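Designed protein 5L6HC3_1 (Synthetic construct, PDB 5IZS) assembles from three copies into a homotrimer of two-helix hairpins, a de novo design in which buried modular hydrogen-bond networks are intended to set specificity. Local coordinates at residues R27-E30 and L31-D34; R61-E64 and E65-E69; T43-K46 and T47-E50; Q11-N14 and I15-A18. All blocks are in the same frame, centred on the assembly; numbering follows the deposited sequence.

Interaction 1 (R27-E30 and L31-D34); sequences RLQE and LNID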
ATOM      1  N   ARG C  27       7.696   3.595  -1.865  1.00 28.55           N
ATOM      2  CA  ARG C  27       8.310   4.848  -1.423  1.00 30.60           C
ATOM      3  C   ARG C  27       8.048   5.106   0.056  1.00 25.25           C
ATOM      4  O   ARG C  27       8.944   5.525   0.786  1.00 19.97           O
ATOM      5  CB  ARG C  27       7.797   6.030  -2.250  1.00 36.39           C
ATOM      6  CG  ARG C  27       8.591   6.307  -3.520  1.00 41.53           C
ATOM      7  CD  ARG C  27       7.908   7.371  -4.374  1.00 46.80           C
ATOM      8  NE  ARG C  27       8.361   8.725  -4.065  1.00 51.10           N
ATOM      9  CZ  ARG C  27       7.658   9.823  -4.328  1.00 54.88           C
ATOM     10  NH1 ARG C  27       6.458   9.724  -4.889  1.00 55.76           N
ATOM     11  NH2 ARG C  27       8.145  11.018  -4.020  1.00 58.57           N
ATOM     12  N   LEU C  28       6.818   4.856   0.490  1.00 26.26           N
ATOM     13  CA  LEU C  28       6.450   5.032   1.890  1.00 22.73           C
ATOM     14  C   LEU C  28       7.221   4.066   2.788  1.00 27.98           C
ATOM     15  O   LEU C  28       7.679   4.438   3.868  1.00 26.79           O
ATOM     16  CB  LEU C  28       4.943   4.843   2.073  1.00 14.34           C
ATOM     17  CG  LEU C  28       4.057   5.893   1.396  1.00 21.33           C
ATOM     18  CD1 LEU C  28       2.601   5.447   1.393  1.00 23.85           C
ATOM     19  CD2 LEU C  28       4.205   7.254   2.070  1.00 17.65           C
ATOM     20  N   GLN C  29       7.368   2.828   2.329  1.00 28.86           N
ATOM     21  CA  GLN C  29       8.097   1.817   3.082  1.00 25.66           C
ATOM     22  C   GLN C  29       9.540   2.254   3.334  1.00 27.22           C
ATOM     23  O   GLN C  29      10.083   2.040   4.418  1.00 26.00           O
ATOM     24  CB  GLN C  29       8.065   0.478   2.343  1.00 22.05           C
ATOM     25  CG  GLN C  29       8.763  -0.656   3.075  1.00 25.23           C
ATOM     26  CD  GLN C  29       8.057  -1.053   4.356  1.00 32.74           C
ATOM     27  OE1 GLN C  29       6.916  -0.657   4.603  1.00 37.81           O
ATOM     28  NE2 GLN C  29       8.734  -1.844   5.182  1.00 34.70           N
ATOM     29  N   GLU C  30      10.150   2.883   2.334  1.00 29.03           N
ATOM     30  CA  GLU C  30      11.518   3.370   2.459  1.00 32.32           C
ATOM     31  C   GLU C  30      11.603   4.601   3.352  1.00 29.08           C
ATOM     32  O   GLU C  30      12.616   4.823   4.012  1.00 28.94           O
ATOM     33  CB  GLU C  30      12.108   3.678   1.086  1.00 34.31           C
ATOM     34  CG  GLU C  30      12.678   2.451   0.400  1.00 43.90           C
ATOM     35  CD  GLU C  30      13.690   1.727   1.269  1.00 47.44           C
ATOM     36  OE1 GLU C  30      14.651   2.377   1.733  1.00 48.94           O
ATOM     37  OE2 GLU C  30      13.515   0.511   1.499  1.00 47.91           O
ATOM     38  N   LEU C  31      10.539   5.401   3.365  1.00 28.19           N
ATOM     39  CA  LEU C  31      10.454   6.544   4.268  1.00 26.61           C
ATOM     40  C   LEU C  31      10.404   6.067   5.715  1.00 24.41           C
ATOM     41  O   LEU C  31      11.048   6.641   6.592  1.00 20.09           O
ATOM     42  CB  LEU C  31       9.223   7.398   3.956  1.00 27.59           C
ATOM     43  CG  LEU C  31       9.236   8.245   2.684  1.00 29.15           C
ATOM     44  CD1 LEU C  31       7.956   9.057   2.600  1.00 20.84           C
ATOM     45  CD2 LEU C  31      10.453   9.155   2.668  1.00 28.45           C
ATOM     46  N   ASN C  32       9.638   5.006   5.951  1.00 22.51           N
ATOM     47  CA  ASN C  32       9.465   4.458   7.292  1.00 22.85           C
ATOM     48  C   ASN C  32      10.746   3.850   7.861  1.00 24.67           C
ATOM     49  O   ASN C  32      11.046   4.014   9.042  1.00 28.46           O
ATOM     50  CB  ASN C  32       8.354   3.408   7.294  1.00 23.01           C
ATOM     51  CG  ASN C  32       6.984   4.005   7.023  1.00 28.89           C
ATOM     52  OD1 ASN C  32       6.800   5.222   7.077  1.00 36.78           O
ATOM     53  ND2 ASN C  32       6.011   3.147   6.737  1.00 30.09           N
ATOM     54  N   ILE C  33      11.500   3.154   7.015  1.00 24.38           N
ATOM     55  CA  ILE C  33      12.753   2.527   7.428  1.00 25.03           C
ATOM     56  C   ILE C  33      13.825   3.578   7.718  1.00 27.53           C
ATOM     57  O   ILE C  33      14.595   3.447   8.670  1.00 29.25           O
ATOM     58  CB  ILE C  33      13.259   1.540   6.356  1.00 24.78           C
ATOM     59  CG1 ILE C  33      12.248   0.408   6.169  1.00 26.29           C
ATOM     60  CG2 ILE C  33      14.616   0.963   6.736  1.00 24.77           C
ATOM     61  CD1 ILE C  33      12.415  -0.347   4.869  1.00 24.21           C
ATOM     62  N   ASP C  34      13.860   4.625   6.895  1.00 31.59           N
ATOM     63  CA  ASP C  34      14.778   5.744   7.099  1.00 29.96           C
ATOM     64  C   ASP C  34      14.482   6.475   8.409  1.00 24.15           C
ATOM     65  O   ASP C  34      15.399   6.867   9.130  1.00 18.49           O
ATOM     66  CB  ASP C  34      14.702   6.730   5.929  1.00 35.28           C
ATOM     67  CG  ASP C  34      15.224   6.140   4.626  1.00 42.60           C
ATOM     68  OD1 ASP C  34      16.060   5.212   4.676  1.00 42.91           O
ATOM     69  OD2 ASP C  34      14.793   6.606   3.548  1.00 49.22           O
TER
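Leu28 and Leu31 meet through single methyl groups, CD2 of Leu28 lying 4.2 Å from CD1 of Leu31, with their chains set obliquely. On another side of the helix, Ile33 crosses Gln29 at a slant: its CD1 comes within 4.0 Å of Gln29 NE2 and also touches Gln29 CG. The same CD1 stands 3.6 Å from Glu30 OE2, because the Glu30 chain folds back at its second torsion (chi2 -54°) and brings this carboxylate oxygen to the isoleucine methyl.

The backbone joins the two segments by successive i to i+4 bonds. Asn32 N donates to Leu28 O at 2.9 Å, and Asp34 N likewise donates to Glu30 O.

The setting is the inner helix of a designed trimeric bundle, where polar side chains are deliberately buried at the interface. Gln29 accepts through OE1 from Asn32 ND2 of the second subunit and donates through NE2 to Ser59 OG of that subunit. Asn32 ND2 in turn donates to Gln29 OE1 of the third subunit, and Asn32 residues of all three chains pack together. With CG anti to the carbonyl carbon (chi1 -67°), the Asn32 amide lies close beside Leu28 O; Asn32 OD1 and Leu28 O, both acceptors, lie 3.4 Å apart and are not bonded to each other.

Charge crowds the outer side. Glu30 OE1 and Asp34 OD1 are like charges 4.3 Å apart, a repulsion probably eased by the salt bridge from Asp34 OD1 to Arg37.

Interaction 2 (R61-E64 and E65-E69); sequences RIVE and EAEEE
The Glu67 carboxylate leans back along the helix over Val63 and Glu64, one oxygen to each. OE2 rests 3.4 Å from Val63 CG1, while OE1 lies 3.6 Å from Glu64 CG and about equally close to Glu64 CA. The Glu64 and Glu67 carboxylate planes are turned 47° to each other, and their charged ends stay apart, with Glu64 OE2 and Glu67 OE1 separated by 5.3 Å. A further flat group, the Glu65 carboxylate, runs back past Arg61, with Glu65 CD 3.6 Å from Arg61 O.

Glu65 and Glu67 reach backward for the same reason. Each has CG anti to the carbonyl carbon (chi1 -68° in Glu67) and a chain that is straight beyond it, so the methylenes pass over the carbonyl one turn earlier. Glu67 CG thus comes to 3.2 Å from Val63 O. Those carbonyls are already engaged in helical bonds: Glu65 N donates to Arg61 O at 2.7 Å, and Glu67 N donates to Val63 O.

Arg61 makes no salt bridge with Glu65 despite the i to i+4 spacing. Its NH1 turns back to Glu57 of the same helix, and Glu65 OE1 instead pairs with Arg27 NH1, which fastens this helix to its hairpin partner.

The segment belongs to helix 45-82, packed antiparallel against helix 6-41. Ile62 sits on Arg27 and Leu31, and Ala66 on Leu21, while Val63 packs on Ala26 of the third subunit, and Ala66 and Glu67 on Leu22 of the same subunit.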
ATOM      1  N   ARG C  61       2.380  13.930   0.632  1.00 27.67           N
ATOM      2  CA  ARG C  61       2.526  14.264  -0.783  1.00 31.01           C
ATOM      3  C   ARG C  61       2.401  13.025  -1.661  1.00 26.60           C
ATOM      4  O   ARG C  61       1.736  13.053  -2.693  1.00 23.69           O
ATOM      5  CB  ARG C  61       3.866  14.954  -1.046  1.00 36.57           C
ATOM      6  CG  ARG C  61       3.736  16.432  -1.371  1.00 48.19           C
ATOM      7  CD  ARG C  61       5.044  16.998  -1.896  1.00 66.21           C
ATOM      8  NE  ARG C  61       6.150  16.739  -0.982  1.00 65.50           N
ATOM      9  CZ  ARG C  61       6.273  17.304   0.213  1.00 68.05           C
ATOM     10  NH1 ARG C  61       5.349  18.153   0.643  1.00 69.57           N
ATOM     11  NH2 ARG C  61       7.315  17.013   0.980  1.00 67.22           N
ATOM     12  N   ILE C  62       3.035  11.938  -1.234  1.00 26.94           N
ATOM     13  CA  ILE C  62       2.986  10.675  -1.962  1.00 22.00           C
ATOM     14  C   ILE C  62       1.560  10.135  -2.064  1.00 22.26           C
ATOM     15  O   ILE C  62       1.127   9.701  -3.131  1.00 26.30           O
ATOM     16  CB  ILE C  62       3.900   9.632  -1.296  1.00 23.04           C
ATOM     17  CG1 ILE C  62       5.354   9.919  -1.666  1.00 24.01           C
ATOM     18  CG2 ILE C  62       3.524   8.223  -1.722  1.00 16.88           C
ATOM     19  CD1 ILE C  62       6.339   9.502  -0.609  1.00 20.95           C
ATOM     20  N   VAL C  63       0.832  10.181  -0.954  1.00 19.38           N
ATOM     21  CA  VAL C  63      -0.564   9.762  -0.939  1.00 21.55           C
ATOM     22  C   VAL C  63      -1.403  10.638  -1.866  1.00 29.11           C
ATOM     23  O   VAL C  63      -2.209  10.127  -2.647  1.00 26.01           O
ATOM     24  CB  VAL C  63      -1.149   9.802   0.487  1.00 25.35           C
ATOM     25  CG1 VAL C  63      -2.673   9.905   0.458  1.00 24.38           C
ATOM     26  CG2 VAL C  63      -0.701   8.574   1.270  1.00 24.41           C
ATOM     27  N   GLU C  64      -1.202  11.950  -1.792  1.00 30.42           N
ATOM     28  CA  GLU C  64      -1.940  12.884  -2.638  1.00 33.11           C
ATOM     29  C   GLU C  64      -1.585  12.714  -4.117  1.00 29.92           C
ATOM     30  O   GLU C  64      -2.447  12.849  -4.986  1.00 27.63           O
ATOM     31  CB  GLU C  64      -1.685  14.322  -2.191  1.00 36.89           C
ATOM     32  CG  GLU C  64      -2.588  14.762  -1.053  1.00 42.68           C
ATOM     33  CD  GLU C  64      -2.065  15.981  -0.326  1.00 48.67           C
ATOM     34  OE1 GLU C  64      -0.988  16.488  -0.706  1.00 47.10           O
ATOM     35  OE2 GLU C  64      -2.729  16.429   0.632  1.00 51.67           O
ATOM     36  N   GLU C  65      -0.320  12.408  -4.394  1.00 27.23           N
ATOM     37  CA  GLU C  65       0.111  12.104  -5.757  1.00 26.79           C
ATOM     38  C   GLU C  65      -0.638  10.888  -6.294  1.00 22.80           C
ATOM     39  O   GLU C  65      -1.019  10.847  -7.463  1.00 22.01           O
ATOM     40  CB  GLU C  65       1.619  11.854  -5.813  1.00 24.40           C
ATOM     41  CG  GLU C  65       2.465  13.114  -5.749  1.00 32.44           C
ATOM     42  CD  GLU C  65       3.943  12.821  -5.553  1.00 42.92           C
ATOM     43  OE1 GLU C  65       4.367  11.668  -5.782  1.00 44.46           O
ATOM     44  OE2 GLU C  65       4.682  13.748  -5.158  1.00 46.78           O
ATOM     45  N   ALA C  66      -0.863   9.907  -5.425  1.00 23.61           N
ATOM     46  CA  ALA C  66      -1.553   8.680  -5.812  1.00 19.48           C
ATOM     47  C   ALA C  66      -3.054   8.908  -5.973  1.00 22.86           C
ATOM     48  O   ALA C  66      -3.681   8.341  -6.869  1.00 22.43           O
ATOM     49  CB  ALA C  66      -1.289   7.581  -4.795  1.00 20.57           C
ATOM     50  N   GLU C  67      -3.620   9.737  -5.100  1.00 21.58           N
ATOM     51  CA  GLU C  67      -5.029  10.116  -5.185  1.00 29.50           C
ATOM     52  C   GLU C  67      -5.311  10.838  -6.497  1.00 30.74           C
ATOM     53  O   GLU C  67      -6.382  10.694  -7.085  1.00 30.42           O
ATOM     54  CB  GLU C  67      -5.426  11.008  -4.007  1.00 37.64           C
ATOM     55  CG  GLU C  67      -5.435  10.315  -2.657  1.00 42.57           C
ATOM     56  CD  GLU C  67      -5.548  11.291  -1.501  1.00 46.63           C
ATOM     57  OE1 GLU C  67      -5.363  12.506  -1.725  1.00 50.72           O
ATOM     58  OE2 GLU C  67      -5.824  10.843  -0.368  1.00 45.75           O
ATOM     59  N   GLU C  68      -4.331  11.609  -6.955  1.00 29.81           N
ATOM     60  CA  GLU C  68      -4.478  12.407  -8.162  1.00 35.25           C
ATOM     61  C   GLU C  68      -4.461  11.529  -9.411  1.00 30.43           C
ATOM     62  O   GLU C  68      -5.199  11.774 -10.364  1.00 25.12           O
ATOM     63  CB  GLU C  68      -3.375  13.462  -8.230  1.00 44.26           C
ATOM     64  CG  GLU C  68      -3.664  14.573  -9.217  1.00 59.13           C
ATOM     65  CD  GLU C  68      -5.104  15.038  -9.149  1.00 68.75           C
ATOM     66  OE1 GLU C  68      -5.592  15.341  -8.039  1.00 72.94           O
ATOM     67  OE2 GLU C  68      -5.751  15.094 -10.211  1.00 74.97           O
ATOM     68  N   GLU C  69      -3.621  10.500  -9.387  1.00 30.00           N
ATOM     69  CA  GLU C  69      -3.531   9.530 -10.472  1.00 29.35           C
ATOM     70  C   GLU C  69      -4.813   8.700 -10.575  1.00 26.63           C
ATOM     71  O   GLU C  69      -5.232   8.316 -11.667  1.00 28.04           O
ATOM     72  CB  GLU C  69      -2.309   8.634 -10.261  1.00 30.21           C
ATOM     73  CG  GLU C  69      -2.441   7.209 -10.762  1.00 37.60           C
ATOM     74  CD  GLU C  69      -2.173   7.065 -12.248  1.00 45.72           C
ATOM     75  OE1 GLU C  69      -2.380   8.038 -13.004  1.00 52.50           O
ATOM     76  OE2 GLU C  69      -1.743   5.968 -12.661  1.00 44.08           O
TER

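Interaction 3 (T43-K46 and T47-E50); sequences TDEK and TIRE
Thr47 sets its hydroxyl against Asp44, the N-cap residue of helix 45-82, with OG1 3.7 Å from Asp44 CB and the two side chains crossing at about a right angle. The cap itself is made one residue earlier: Asp44 OD1 accepts from Lys46 N, though weakly, with an N-H...O angle of 134°.

Ile48 follows and begins the regular helical bonding, its N donating to Asp44 O at 3.0 Å. Its CG1 lies over the same carbonyl oxygen, and CD1 continues toward Glu45 OE1.

Arg49 doubles back across the first turn. CG is anti to the carbonyl carbon (chi1 -70°) and the chain bends at chi3, which lays one face of the guanidinium over Glu45 O and Lys46 CA, both offset toward the rim of the group and the latter 3.6 Å from its plane. An approach of NH1 to Glu45 CG is too short to be trusted.

Glu50 closes the walk with a backbone bond, N to Lys46 O at 3.1 Å.

Although Arg49 and Glu45 have opposite charges, OE2 of Glu45 and NH1 of Arg49 remain 4.5 Å apart, beyond a salt bridge, and Glu45 OE2 has a weak hydrogen bond to Ser40 OG of the third subunit. Any attraction between them is probably long-range and weak, whereas the negative charge of Asp44 at this exposed helix N-terminus would be expected to interact favourably with the helix dipole.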
ATOM      1  N   THR C  43      19.603  11.347  19.541  1.00 21.50           N
ATOM      2  CA  THR C  43      19.117  11.454  20.915  1.00 24.62           C
ATOM      3  C   THR C  43      18.464  12.810  21.192  1.00 28.90           C
ATOM      4  O   THR C  43      17.678  12.940  22.129  1.00 30.25           O
ATOM      5  CB  THR C  43      20.248  11.227  21.934  1.00 27.41           C
ATOM      6  OG1 THR C  43      21.408  11.971  21.537  1.00 31.65           O
ATOM      7  CG2 THR C  43      20.604   9.746  22.017  1.00 28.07           C
ATOM      8  N   ASP C  44      18.783  13.815  20.380  1.00 31.23           N
ATOM      9  CA  ASP C  44      18.126  15.113  20.501  1.00 31.68           C
ATOM     10  C   ASP C  44      16.694  15.010  19.986  1.00 28.40           C
ATOM     11  O   ASP C  44      16.465  14.767  18.805  1.00 27.90           O
ATOM     12  CB  ASP C  44      18.892  16.199  19.737  1.00 35.03           C
ATOM     13  CG  ASP C  44      18.411  17.610  20.073  1.00 43.65           C
ATOM     14  OD1 ASP C  44      17.233  17.781  20.455  1.00 43.00           O
ATOM     15  OD2 ASP C  44      19.217  18.557  19.954  1.00 48.84           O
ATOM     16  N   GLU C  45      15.740  15.215  20.885  1.00 30.34           N
ATOM     17  CA  GLU C  45      14.326  15.063  20.567  1.00 35.89           C
ATOM     18  C   GLU C  45      13.834  16.087  19.541  1.00 37.69           C
ATOM     19  O   GLU C  45      12.985  15.774  18.709  1.00 43.61           O
ATOM     20  CB  GLU C  45      13.493  15.164  21.845  1.00 38.29           C
ATOM     21  CG  GLU C  45      12.048  14.739  21.677  1.00 41.72           C
ATOM     22  CD  GLU C  45      11.905  13.267  21.348  1.00 44.74           C
ATOM     23  OE1 GLU C  45      12.755  12.469  21.798  1.00 47.13           O
ATOM     24  OE2 GLU C  45      10.945  12.908  20.635  1.00 46.70           O
ATOM     25  N   LYS C  46      14.363  17.307  19.605  1.00 39.42           N
ATOM     26  CA  LYS C  46      14.032  18.352  18.636  1.00 38.89           C
ATOM     27  C   LYS C  46      14.383  17.908  17.223  1.00 34.97           C
ATOM     28  O   LYS C  46      13.633  18.131  16.274  1.00 37.07           O
ATOM     29  CB  LYS C  46      14.773  19.644  18.968  1.00 43.82           C
ATOM     30  CG  LYS C  46      14.636  20.717  17.907  1.00 50.75           C
ATOM     31  CD  LYS C  46      15.909  21.537  17.795  1.00 52.97           C
ATOM     32  CE  LYS C  46      15.641  22.866  17.113  1.00 54.69           C
ATOM     33  NZ  LYS C  46      14.665  23.683  17.888  1.00 56.13           N
ATOM     34  N   THR C  47      15.545  17.281  17.106  1.00 34.09           N
ATOM     35  CA  THR C  47      16.024  16.729  15.851  1.00 31.73           C
ATOM     36  C   THR C  47      15.120  15.594  15.371  1.00 29.29           C
ATOM     37  O   THR C  47      14.710  15.551  14.210  1.00 24.54           O
ATOM     38  CB  THR C  47      17.466  16.220  16.010  1.00 30.61           C
ATOM     39  OG1 THR C  47      18.347  17.330  16.225  1.00 32.77           O
ATOM     40  CG2 THR C  47      17.903  15.468  14.784  1.00 25.91           C
ATOM     41  N   ILE C  48      14.806  14.682  16.285  1.00 29.27           N
ATOM     42  CA  ILE C  48      13.939  13.543  16.003  1.00 31.05           C
ATOM     43  C   ILE C  48      12.536  13.983  15.577  1.00 34.99           C
ATOM     44  O   ILE C  48      11.965  13.434  14.632  1.00 32.77           O
ATOM     45  CB  ILE C  48      13.848  12.615  17.233  1.00 23.28           C
ATOM     46  CG1 ILE C  48      15.192  11.926  17.471  1.00 23.28           C
ATOM     47  CG2 ILE C  48      12.757  11.572  17.056  1.00 16.09           C
ATOM     48  CD1 ILE C  48      15.268  11.187  18.783  1.00 21.90           C
ATOM     49  N   ARG C  49      11.990  14.982  16.264  1.00 36.36           N
ATOM     50  CA  ARG C  49      10.657  15.486  15.940  1.00 34.39           C
ATOM     51  C   ARG C  49      10.622  16.154  14.563  1.00 30.00           C
ATOM     52  O   ARG C  49       9.603  16.115  13.871  1.00 29.91           O
ATOM     53  CB  ARG C  49      10.174  16.468  17.010  1.00 37.52           C
ATOM     54  CG  ARG C  49       9.851  15.826  18.355  1.00 41.56           C
ATOM     55  CD  ARG C  49       9.096  16.791  19.259  1.00 44.78           C
ATOM     56  NE  ARG C  49       9.834  18.032  19.479  1.00 45.58           N
ATOM     57  CZ  ARG C  49      10.602  18.269  20.537  1.00 43.24           C
ATOM     58  NH1 ARG C  49      10.734  17.349  21.482  1.00 42.38           N
ATOM     59  NH2 ARG C  49      11.236  19.429  20.654  1.00 40.98           N
ATOM     60  N   GLU C  50      11.736  16.766  14.169  1.00 29.93           N
ATOM     61  CA  GLU C  50      11.856  17.377  12.848  1.00 32.18           C
ATOM     62  C   GLU C  50      11.906  16.315  11.754  1.00 27.66           C
ATOM     63  O   GLU C  50      11.306  16.477  10.691  1.00 26.99           O
ATOM     64  CB  GLU C  50      13.099  18.262  12.774  1.00 39.35           C
ATOM     65  CG  GLU C  50      13.619  18.512  11.360  1.00 47.92           C
ATOM     66  CD  GLU C  50      12.647  19.293  10.494  1.00 55.96           C
ATOM     67  OE1 GLU C  50      11.927  20.162  11.031  1.00 59.12           O
ATOM     68  OE2 GLU C  50      12.603  19.038   9.271  1.00 54.90           O
TER

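Interaction 4 (Q11-N14 and I15-A18); sequences QRLN and IELA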
ATOM      1  N   GLN C  11      -8.361  -1.743 -19.241  1.00 40.69           N
ATOM      2  CA  GLN C  11      -7.603  -2.719 -18.477  1.00 40.62           C
ATOM      3  C   GLN C  11      -6.174  -2.247 -18.204  1.00 42.59           C
ATOM      4  O   GLN C  11      -5.694  -2.348 -17.075  1.00 42.64           O
ATOM      5  CB  GLN C  11      -7.585  -4.060 -19.210  1.00 40.56           C
ATOM      6  CG  GLN C  11      -6.936  -5.183 -18.423  1.00 44.28           C
ATOM      7  CD  GLN C  11      -7.751  -5.606 -17.215  1.00 48.73           C
ATOM      8  OE1 GLN C  11      -8.925  -5.260 -17.088  1.00 53.14           O
ATOM      9  NE2 GLN C  11      -7.127  -6.360 -16.316  1.00 45.30           N
ATOM     10  N   ARG C  12      -5.502  -1.729 -19.229  1.00 41.57           N
ATOM     11  CA  ARG C  12      -4.128  -1.249 -19.079  1.00 42.41           C
ATOM     12  C   ARG C  12      -4.082  -0.031 -18.153  1.00 38.16           C
ATOM     13  O   ARG C  12      -3.095   0.188 -17.450  1.00 34.90           O
ATOM     14  CB  ARG C  12      -3.515  -0.915 -20.445  1.00 50.83           C
ATOM     15  CG  ARG C  12      -1.995  -0.758 -20.426  1.00 60.87           C
ATOM     16  CD  ARG C  12      -1.433  -0.278 -21.768  1.00 71.29           C
ATOM     17  NE  ARG C  12      -1.183  -1.361 -22.717  1.00 79.94           N
ATOM     18  CZ  ARG C  12      -1.766  -1.463 -23.908  1.00 85.90           C
ATOM     19  NH1 ARG C  12      -2.641  -0.549 -24.306  1.00 87.85           N
ATOM     20  NH2 ARG C  12      -1.473  -2.482 -24.706  1.00 88.07           N
ATOM     21  N   LEU C  13      -5.166   0.743 -18.150  1.00 40.72           N
ATOM     22  CA  LEU C  13      -5.321   1.867 -17.232  1.00 36.27           C
ATOM     23  C   LEU C  13      -5.255   1.364 -15.789  1.00 36.18           C
ATOM     24  O   LEU C  13      -4.605   1.972 -14.942  1.00 32.31           O
ATOM     25  CB  LEU C  13      -6.643   2.599 -17.502  1.00 41.35           C
ATOM     26  CG  LEU C  13      -6.917   3.957 -16.851  1.00 43.67           C
ATOM     27  CD1 LEU C  13      -5.731   4.889 -17.023  1.00 45.90           C
ATOM     28  CD2 LEU C  13      -8.171   4.581 -17.455  1.00 37.75           C
ATOM     29  N   ASN C  14      -5.903   0.234 -15.525  1.00 36.54           N
ATOM     30  CA  ASN C  14      -5.889  -0.372 -14.194  1.00 37.11           C
ATOM     31  C   ASN C  14      -4.532  -0.981 -13.839  1.00 40.41           C
ATOM     32  O   ASN C  14      -4.116  -0.960 -12.681  1.00 38.90           O
ATOM     33  CB  ASN C  14      -6.977  -1.439 -14.085  1.00 37.08           C
ATOM     34  CG  ASN C  14      -8.373  -0.873 -14.283  1.00 36.28           C
ATOM     35  OD1 ASN C  14      -8.614   0.314 -14.060  1.00 33.75           O
ATOM     36  ND2 ASN C  14      -9.301  -1.725 -14.703  1.00 31.74           N
ATOM     37  N   ILE C  15      -3.848  -1.525 -14.843  1.00 43.56           N
ATOM     38  CA  ILE C  15      -2.501  -2.061 -14.664  1.00 37.09           C
ATOM     39  C   ILE C  15      -1.532  -0.940 -14.324  1.00 42.96           C
ATOM     40  O   ILE C  15      -0.712  -1.064 -13.411  1.00 44.33           O
ATOM     41  CB  ILE C  15      -2.018  -2.807 -15.922  1.00 31.78           C
ATOM     42  CG1 ILE C  15      -2.592  -4.222 -15.933  1.00 30.98           C
ATOM     43  CG2 ILE C  15      -0.496  -2.871 -15.969  1.00 32.51           C
ATOM     44  CD1 ILE C  15      -2.168  -5.058 -14.742  1.00 29.35           C
ATOM     45  N   GLU C  16      -1.644   0.160 -15.061  1.00 37.48           N
ATOM     46  CA  GLU C  16      -0.849   1.346 -14.796  1.00 40.06           C
ATOM     47  C   GLU C  16      -1.185   1.877 -13.403  1.00 40.32           C
ATOM     48  O   GLU C  16      -0.319   2.402 -12.700  1.00 47.02           O
ATOM     49  CB  GLU C  16      -1.103   2.410 -15.865  1.00 42.94           C
ATOM     50  CG  GLU C  16      -0.004   3.447 -15.986  1.00 47.72           C
ATOM     51  CD  GLU C  16      -0.365   4.551 -16.957  1.00 64.99           C
ATOM     52  OE1 GLU C  16      -1.472   4.492 -17.533  1.00 63.93           O
ATOM     53  OE2 GLU C  16       0.454   5.477 -17.140  1.00 63.32           O
ATOM     54  N   LEU C  17      -2.440   1.694 -12.998  1.00 37.62           N
ATOM     55  CA  LEU C  17      -2.934   2.202 -11.723  1.00 31.53           C
ATOM     56  C   LEU C  17      -2.380   1.403 -10.546  1.00 33.02           C
ATOM     57  O   LEU C  17      -1.986   1.976  -9.531  1.00 29.91           O
ATOM     58  CB  LEU C  17      -4.464   2.185 -11.703  1.00 32.59           C
ATOM     59  CG  LEU C  17      -5.175   3.042 -10.655  1.00 31.45           C
ATOM     60  CD1 LEU C  17      -4.600   4.442 -10.659  1.00 31.67           C
ATOM     61  CD2 LEU C  17      -6.674   3.081 -10.928  1.00 30.84           C
ATOM     62  N   ALA C  18      -2.346   0.079 -10.687  1.00 34.62           N
ATOM     63  CA  ALA C  18      -1.803  -0.791  -9.645  1.00 30.35           C
ATOM     64  C   ALA C  18      -0.318  -0.516  -9.427  1.00 28.05           C
ATOM     65  O   ALA C  18       0.168  -0.536  -8.294  1.00 29.75           O
ATOM     66  CB  ALA C  18      -2.028  -2.255 -10.000  1.00 30.28           C
TER
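Glu16 N donates to Arg12 O at 2.8 Å in a nearly straight bond, with an N-H...O angle of 166°. Ile15 N to Gln11 O and Ala18 N to Asn14 O continue the pattern of a long α-helix, the inner one of a designed three-subunit bundle. The bond from Leu17 N to Leu13 O is weak: the distance, 2.9 Å, is short enough, but the hydrogen points well off the line.

Side-chain polarity serves the trimer. Gln11 NE2 donates to Ser77 OG of the second subunit, and Gln11 OE1 accepts from Asn14 ND2 of that subunit, while Asn14 OD1 accepts from Gln11 NE2 of the third. These buried amides are consistent with the hydrogen-bond networks of the design.

Apolar side chains make the remaining packing. Leu13 and Leu17 cover helix 45-82 at Ser77 and Ala73, and Ile15 packs on Lys74 of the second subunit. Leu17 CB lies close to two carbonyl oxygens, 3.2 Å from Leu13 O and 3.3 Å from Asn14 O.

How the interactions relate
Along the chain the order is interaction 4, 1, 3 and 2. Interactions 4 and 1 share helix 6-41, their centres 24 Å apart on opposite sides of the chain's centre; interactions 3 and 2 share helix 45-82, with centres 28 Å apart. Interaction 2, near the middle, meets both contacts of the other helix: Leu31 CD1 touches Ile62 CD1 at 3.6 Å, and Leu17 CD1 touches Glu69 CG at 3.5 Å. Interaction 3 stands beside the hairpin turn, about 41 Å in centres from interaction 4. All four reach the third subunit, and in interactions 1 and 4 a glutamine and an asparagine each bond to neighbouring subunits, a repetition consistent with the modular networks of the design.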